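Local coordinates for centrosomal protein of 104 kDa (Homo sapiens, PDB 5LPH) that is required for ciliogenesis and for the structural integrity of the ciliary tip, and whose TOG domain, the part described here, interacts with tubulin, at residues L146-R157 with S192-L202. Numbering follows the deposited sequence.
Sequences LTRTGDSSARLR and SVHLAMSQMGL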
ATOM      1  N   LEU A 146       3.380  -2.351  -0.412  1.00 44.28           N
ATOM      2  CA  LEU A 146       4.031  -1.611  -1.509  1.00 45.24           C
ATOM      3  C   LEU A 146       5.409  -2.160  -1.870  1.00 44.32           C
ATOM      4  O   LEU A 146       5.776  -2.135  -3.038  1.00 43.92           O
ATOM      5  CB  LEU A 146       4.159  -0.110  -1.207  1.00 45.57           C
ATOM      6  CG  LEU A 146       2.957   0.784  -1.524  1.00 46.76           C
ATOM      7  CD1 LEU A 146       3.211   2.168  -0.937  1.00 47.08           C
ATOM      8  CD2 LEU A 146       2.688   0.873  -3.023  1.00 45.14           C
ATOM      9  N   THR A 147       6.169  -2.632  -0.881  1.00 43.72           N
ATOM     10  CA  THR A 147       7.443  -3.318  -1.154  1.00 44.63           C
ATOM     11  C   THR A 147       7.250  -4.575  -2.020  1.00 43.09           C
ATOM     12  O   THR A 147       8.073  -4.839  -2.894  1.00 42.00           O
ATOM     13  CB  THR A 147       8.227  -3.699   0.120  1.00 45.97           C
ATOM     14  OG1 THR A 147       7.391  -4.461   0.990  1.00 49.41           O
ATOM     15  CG2 THR A 147       8.731  -2.458   0.839  1.00 45.57           C
ATOM     16  N   ARG A 148       6.156  -5.314  -1.806  1.00 42.28           N
ATOM     17  CA  ARG A 148       5.830  -6.480  -2.645  1.00 42.62           C
ATOM     18  C   ARG A 148       5.423  -6.145  -4.091  1.00 43.37           C
ATOM     19  O   ARG A 148       5.405  -7.044  -4.937  1.00 41.77           O
ATOM     20  CB  ARG A 148       4.732  -7.359  -2.011  1.00 43.05           C
ATOM     21  CG  ARG A 148       5.025  -7.962  -0.635  1.00 43.25           C
ATOM     22  CD  ARG A 148       6.392  -8.622  -0.486  1.00 43.27           C
ATOM     23  NE  ARG A 148       6.642  -9.736  -1.411  1.00 44.50           N
ATOM     24  CZ  ARG A 148       6.259 -11.008  -1.246  1.00 43.59           C
ATOM     25  NH1 ARG A 148       5.552 -11.402  -0.189  1.00 43.83           N
ATOM     26  NH2 ARG A 148       6.583 -11.909  -2.167  1.00 43.72           N
ATOM     27  N   THR A 149       5.079  -4.885  -4.383  1.00 41.61           N
ATOM     28  CA  THR A 149       4.870  -4.453  -5.770  1.00 40.23           C
ATOM     29  C   THR A 149       6.194  -4.254  -6.534  1.00 40.86           C
ATOM     30  O   THR A 149       6.167  -3.989  -7.733  1.00 41.35           O
ATOM     31  CB  THR A 149       4.006  -3.174  -5.891  1.00 40.33           C
ATOM     32  OG1 THR A 149       4.682  -2.060  -5.304  1.00 41.33           O
ATOM     33  CG2 THR A 149       2.648  -3.338  -5.229  1.00 40.85           C
ATOM     34  N   GLY A 150       7.335  -4.343  -5.846  1.00 40.33           N
ATOM     35  CA  GLY A 150       8.644  -4.471  -6.497  1.00 42.39           C
ATOM     36  C   GLY A 150       9.204  -5.891  -6.568  1.00 44.24           C
ATOM     37  O   GLY A 150      10.401  -6.063  -6.775  1.00 45.42           O
ATOM     38  N   ASP A 151       8.349  -6.905  -6.421  1.00 46.57           N
ATOM     39  CA  ASP A 151       8.776  -8.311  -6.458  1.00 48.84           C
ATOM     40  C   ASP A 151       9.225  -8.701  -7.869  1.00 48.54           C
ATOM     41  O   ASP A 151       8.827  -8.063  -8.849  1.00 52.05           O
ATOM     42  CB  ASP A 151       7.622  -9.226  -6.008  1.00 51.49           C
ATOM     43  CG  ASP A 151       8.093 -10.579  -5.500  1.00 54.52           C
ATOM     44  OD1 ASP A 151       8.481 -10.660  -4.314  1.00 56.13           O
ATOM     45  OD2 ASP A 151       8.043 -11.564  -6.269  1.00 55.40           O
ATOM     46  N   SER A 152      10.049  -9.743  -7.966  1.00 48.33           N
ATOM     47  CA  SER A 152      10.506 -10.259  -9.267  1.00 47.72           C
ATOM     48  C   SER A 152       9.376 -10.966 -10.031  1.00 45.70           C
ATOM     49  O   SER A 152       9.381 -10.969 -11.259  1.00 47.26           O
ATOM     50  CB  SER A 152      11.696 -11.213  -9.101  1.00 48.48           C
ATOM     51  OG  SER A 152      12.695 -10.640  -8.274  1.00 52.07           O
ATOM     52  N   SER A 153       8.414 -11.547  -9.309  1.00 42.72           N
ATOM     53  CA  SER A 153       7.250 -12.198  -9.925  1.00 40.45           C
ATOM     54  C   SER A 153       6.193 -11.172 -10.327  1.00 39.86           C
ATOM     55  O   SER A 153       5.646 -10.470  -9.464  1.00 38.47           O
ATOM     56  CB  SER A 153       6.620 -13.222  -8.968  1.00 39.52           C
ATOM     57  OG  SER A 153       5.354 -13.668  -9.438  1.00 39.19           O
ATOM     58  N   ALA A 154       5.876 -11.131 -11.620  1.00 39.14           N
ATOM     59  CA  ALA A 154       4.865 -10.220 -12.167  1.00 40.49           C
ATOM     60  C   ALA A 154       3.465 -10.485 -11.618  1.00 41.61           C
ATOM     61  O   ALA A 154       2.709  -9.551 -11.351  1.00 42.49           O
ATOM     62  CB  ALA A 154       4.854 -10.294 -13.693  1.00 39.50           C
ATOM     63  N   ARG A 155       3.125 -11.758 -11.457  1.00 43.15           N
ATOM     64  CA  ARG A 155       1.831 -12.162 -10.888  1.00 46.21           C
ATOM     65  C   ARG A 155       1.653 -11.671  -9.437  1.00 43.47           C
ATOM     66  O   ARG A 155       0.557 -11.267  -9.041  1.00 41.95           O
ATOM     67  CB  ARG A 155       1.694 -13.685 -10.951  1.00 49.93           C
ATOM     68  CG  ARG A 155       0.283 -14.212 -10.755  1.00 55.22           C
ATOM     69  CD  ARG A 155       0.213 -15.730 -10.908  1.00 60.20           C
ATOM     70  NE  ARG A 155       0.890 -16.197 -12.125  1.00 63.20           N
ATOM     71  CZ  ARG A 155       2.082 -16.809 -12.188  1.00 65.98           C
ATOM     72  NH1 ARG A 155       2.799 -17.098 -11.094  1.00 66.05           N
ATOM     73  NH2 ARG A 155       2.564 -17.149 -13.381  1.00 66.00           N
ATOM     74  N   LEU A 156       2.739 -11.691  -8.667  1.00 40.86           N
ATOM     75  CA  LEU A 156       2.715 -11.203  -7.292  1.00 41.65           C
ATOM     76  C   LEU A 156       2.578  -9.670  -7.228  1.00 40.47           C
ATOM     77  O   LEU A 156       1.798  -9.165  -6.417  1.00 38.38           O
ATOM     78  CB  LEU A 156       3.950 -11.679  -6.524  1.00 42.50           C
ATOM     79  CG  LEU A 156       3.787 -11.629  -4.997  1.00 45.07           C
ATOM     80  CD1 LEU A 156       4.404 -12.852  -4.332  1.00 45.65           C
ATOM     81  CD2 LEU A 156       4.362 -10.344  -4.411  1.00 46.74           C
ATOM     82  N   ARG A 157       3.324  -8.953  -8.080  1.00 39.19           N
ATOM     83  CA  ARG A 157       3.189  -7.489  -8.220  1.00 38.50           C
ATOM     84  C   ARG A 157       1.750  -7.065  -8.507  1.00 37.67           C
ATOM     85  O   ARG A 157       1.247  -6.139  -7.875  1.00 35.55           O
ATOM     86  CB  ARG A 157       4.091  -6.939  -9.327  1.00 39.52           C
ATOM     87  CG  ARG A 157       5.580  -7.014  -9.032  1.00 40.32           C
ATOM     88  CD  ARG A 157       6.377  -6.099  -9.952  1.00 40.34           C
ATOM     89  NE  ARG A 157       6.238  -6.429 -11.370  1.00 41.86           N
ATOM     90  CZ  ARG A 157       7.013  -7.266 -12.064  1.00 41.54           C
ATOM     91  NH1 ARG A 157       8.026  -7.929 -11.498  1.00 41.48           N
ATOM     92  NH2 ARG A 157       6.762  -7.450 -13.355  1.00 40.67           N
ATOM     93  N   SER A 192      14.206   0.204  -7.372  1.00 67.09           N
ATOM     94  CA  SER A 192      14.182  -0.761  -8.471  1.00 62.28           C
ATOM     95  C   SER A 192      13.219  -0.295  -9.558  1.00 59.49           C
ATOM     96  O   SER A 192      12.326   0.540  -9.325  1.00 57.21           O
ATOM     97  CB  SER A 192      13.823  -2.179  -7.984  1.00 63.15           C
ATOM     98  OG  SER A 192      12.420  -2.358  -7.936  1.00 65.79           O
ATOM     99  N   VAL A 193      13.408  -0.869 -10.740  1.00 59.73           N
ATOM    100  CA  VAL A 193      12.578  -0.581 -11.913  1.00 57.74           C
ATOM    101  C   VAL A 193      11.120  -1.001 -11.658  1.00 57.36           C
ATOM    102  O   VAL A 193      10.194  -0.251 -11.971  1.00 57.45           O
ATOM    103  CB  VAL A 193      13.122  -1.292 -13.178  1.00 59.43           C
ATOM    104  CG1 VAL A 193      12.215  -1.059 -14.379  1.00 59.69           C
ATOM    105  CG2 VAL A 193      14.528  -0.809 -13.512  1.00 60.92           C
ATOM    106  N   HIS A 194      10.929  -2.180 -11.058  1.00 53.79           N
ATOM    107  CA  HIS A 194       9.589  -2.709 -10.769  1.00 52.03           C
ATOM    108  C   HIS A 194       8.832  -1.892  -9.725  1.00 48.14           C
ATOM    109  O   HIS A 194       7.643  -1.631  -9.885  1.00 46.86           O
ATOM    110  CB  HIS A 194       9.665  -4.171 -10.295  1.00 54.87           C
ATOM    111  CG  HIS A 194      10.151  -5.127 -11.341  1.00 57.36           C
ATOM    112  ND1 HIS A 194       9.659  -5.137 -12.630  1.00 57.98           N
ATOM    113  CD2 HIS A 194      11.068  -6.123 -11.279  1.00 58.35           C
ATOM    114  CE1 HIS A 194      10.265  -6.086 -13.320  1.00 57.16           C
ATOM    115  NE2 HIS A 194      11.122  -6.700 -12.525  1.00 58.30           N
ATOM    116  N   LEU A 195       9.523  -1.507  -8.656  1.00 46.85           N
ATOM    117  CA  LEU A 195       8.925  -0.738  -7.561  1.00 47.06           C
ATOM    118  C   LEU A 195       8.421   0.622  -8.041  1.00 46.71           C
ATOM    119  O   LEU A 195       7.287   1.008  -7.758  1.00 45.55           O
ATOM    120  CB  LEU A 195       9.948  -0.547  -6.437  1.00 46.76           C
ATOM    121  CG  LEU A 195       9.454   0.063  -5.122  1.00 47.01           C
ATOM    122  CD1 LEU A 195       8.526  -0.891  -4.390  1.00 46.92           C
ATOM    123  CD2 LEU A 195      10.642   0.425  -4.242  1.00 46.85           C
ATOM    124  N   ALA A 196       9.276   1.329  -8.778  1.00 48.48           N
ATOM    125  CA  ALA A 196       8.941   2.644  -9.340  1.00 47.95           C
ATOM    126  C   ALA A 196       7.753   2.595 -10.312  1.00 47.93           C
ATOM    127  O   ALA A 196       6.845   3.431 -10.219  1.00 47.40           O
ATOM    128  CB  ALA A 196      10.160   3.241 -10.026  1.00 48.19           C
HETATM  129  N   MSE A 197       7.768   1.617 -11.223  1.00 48.26           N
HETATM  130  CA  MSE A 197       6.690   1.443 -12.236  1.00 49.77           C
HETATM  131  C   MSE A 197       5.380   1.100 -11.574  1.00 46.40           C
HETATM  132  O   MSE A 197       4.338   1.614 -11.983  1.00 44.09           O
HETATM  133  CB  MSE A 197       7.030   0.439 -13.363  1.00 55.72           C
HETATM  134  CG  MSE A 197       6.734   0.913 -14.805  1.00 61.53           C
HETATM  135 SE   MSE A 197       7.536   2.676 -15.196  1.00 69.48          SE
HETATM  136  CE  MSE A 197       9.378   1.981 -15.076  1.00 69.31           C
ATOM    137  N   SER A 198       5.419   0.266 -10.531  1.00 44.16           N
ATOM    138  CA  SER A 198       4.207  -0.111  -9.795  1.00 41.80           C
ATOM    139  C   SER A 198       3.588   1.070  -9.050  1.00 38.88           C
ATOM    140  O   SER A 198       2.375   1.241  -9.075  1.00 37.28           O
ATOM    141  CB  SER A 198       4.481  -1.252  -8.809  1.00 41.92           C
ATOM    142  OG  SER A 198       4.735  -2.479  -9.482  1.00 44.64           O
ATOM    143  N   GLN A 199       4.418   1.872  -8.389  1.00 37.87           N
ATOM    144  CA  GLN A 199       3.939   3.055  -7.668  1.00 39.51           C
ATOM    145  C   GLN A 199       3.273   4.059  -8.620  1.00 40.76           C
ATOM    146  O   GLN A 199       2.216   4.608  -8.322  1.00 40.09           O
ATOM    147  CB  GLN A 199       5.081   3.727  -6.901  1.00 38.85           C
ATOM    148  CG  GLN A 199       4.613   4.866  -6.006  1.00 39.96           C
ATOM    149  CD  GLN A 199       5.684   5.407  -5.073  1.00 39.99           C
ATOM    150  OE1 GLN A 199       6.660   4.730  -4.755  1.00 40.65           O
ATOM    151  NE2 GLN A 199       5.494   6.639  -4.619  1.00 41.71           N
HETATM  152  N   MSE A 200       3.905   4.280  -9.764  1.00 41.96           N
HETATM  153  CA  MSE A 200       3.371   5.174 -10.794  1.00 45.57           C
HETATM  154  C   MSE A 200       2.088   4.685 -11.398  1.00 43.87           C
HETATM  155  O   MSE A 200       1.172   5.473 -11.628  1.00 42.93           O
HETATM  156  CB  MSE A 200       4.431   5.345 -11.867  1.00 51.36           C
HETATM  157  CG  MSE A 200       5.345   6.435 -11.420  1.00 57.49           C
HETATM  158 SE   MSE A 200       6.863   6.516 -12.641  1.00 72.68          SE
HETATM  159  CE  MSE A 200       6.694   8.482 -12.863  1.00 69.26           C
ATOM    160  N   GLY A 201       2.019   3.382 -11.667  1.00 41.08           N
ATOM    161  CA  GLY A 201       0.792   2.745 -12.134  1.00 39.14           C
ATOM    162  C   GLY A 201      -0.362   2.904 -11.162  1.00 38.81           C
ATOM    163  O   GLY A 201      -1.472   3.235 -11.568  1.00 38.32           O
ATOM    164  N   LEU A 202      -0.095   2.661  -9.881  1.00 39.35           N
ATOM    165  CA  LEU A 202      -1.100   2.835  -8.826  1.00 40.47           C
ATOM    166  C   LEU A 202      -1.543   4.288  -8.671  1.00 41.12           C
ATOM    167  O   LEU A 202      -2.729   4.552  -8.478  1.00 39.43           O
ATOM    168  CB  LEU A 202      -0.580   2.330  -7.477  1.00 39.85           C
ATOM    169  CG  LEU A 202      -0.598   0.817  -7.286  1.00 40.72           C
ATOM    170  CD1 LEU A 202       0.314   0.407  -6.136  1.00 40.97           C
ATOM    171  CD2 LEU A 202      -2.017   0.331  -7.046  1.00 41.57           C
TER
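Arg157 reaches across to His194 and lays its guanidinium flat on the imidazole, the centres 3.7 Å apart and the planes at 9°. Its CB starts toward helix 193-210. With CG anti to the carbonyl carbon (chi1 -68°) and a bend at chi3 (-61°), the chain brings CD within 3.8 Å of His194 CB and then turns the planar head over the ring. NE and CZ lie nearest ND1, NH1 sits above the ring centre, and NH2 lies 3.8 Å from both CE1 and ND1 of His194. NH1 also donates, in the guanidinium plane, to Asp151 O at 2.8 Å, and this bond fixes the head's rotation; Ala154 CA packs on the opposite face. Arginine suits the place because its broad, flat cation can stack and donate at once. With an alanine in its place, the His194 ring is likely to lose its flat partner and Asp151 O this donor, leaving the imidazole freer to turn.

Beside this stack, Ser198 OG lies 2.7 Å from Thr149 O, within hydrogen-bonding reach, and also near His194 O. The small serine lets the backbones draw close, as does Gly150, whose CA comes within 3.9 Å of Leu195 CA; glycine fits because the position a CB would take lies tightly against Leu195 CB. Leu195 CD1 rests against Leu146 O, which accepts from both Thr149 N and OG1. Further along helix 193-210, Leu146 CD2 meets Leu202 CD1 at 3.9 Å, a purely apolar touch.

The contact thus joins the turn between helices 131-147 and 154-169, within HEAT repeat 1, to the first turns of helix 193-210, a side-by-side packing of the TOG domain's helical array. Leu202 also touches Ala161 of helix 154-169, and Met197 packs on helix 235-252.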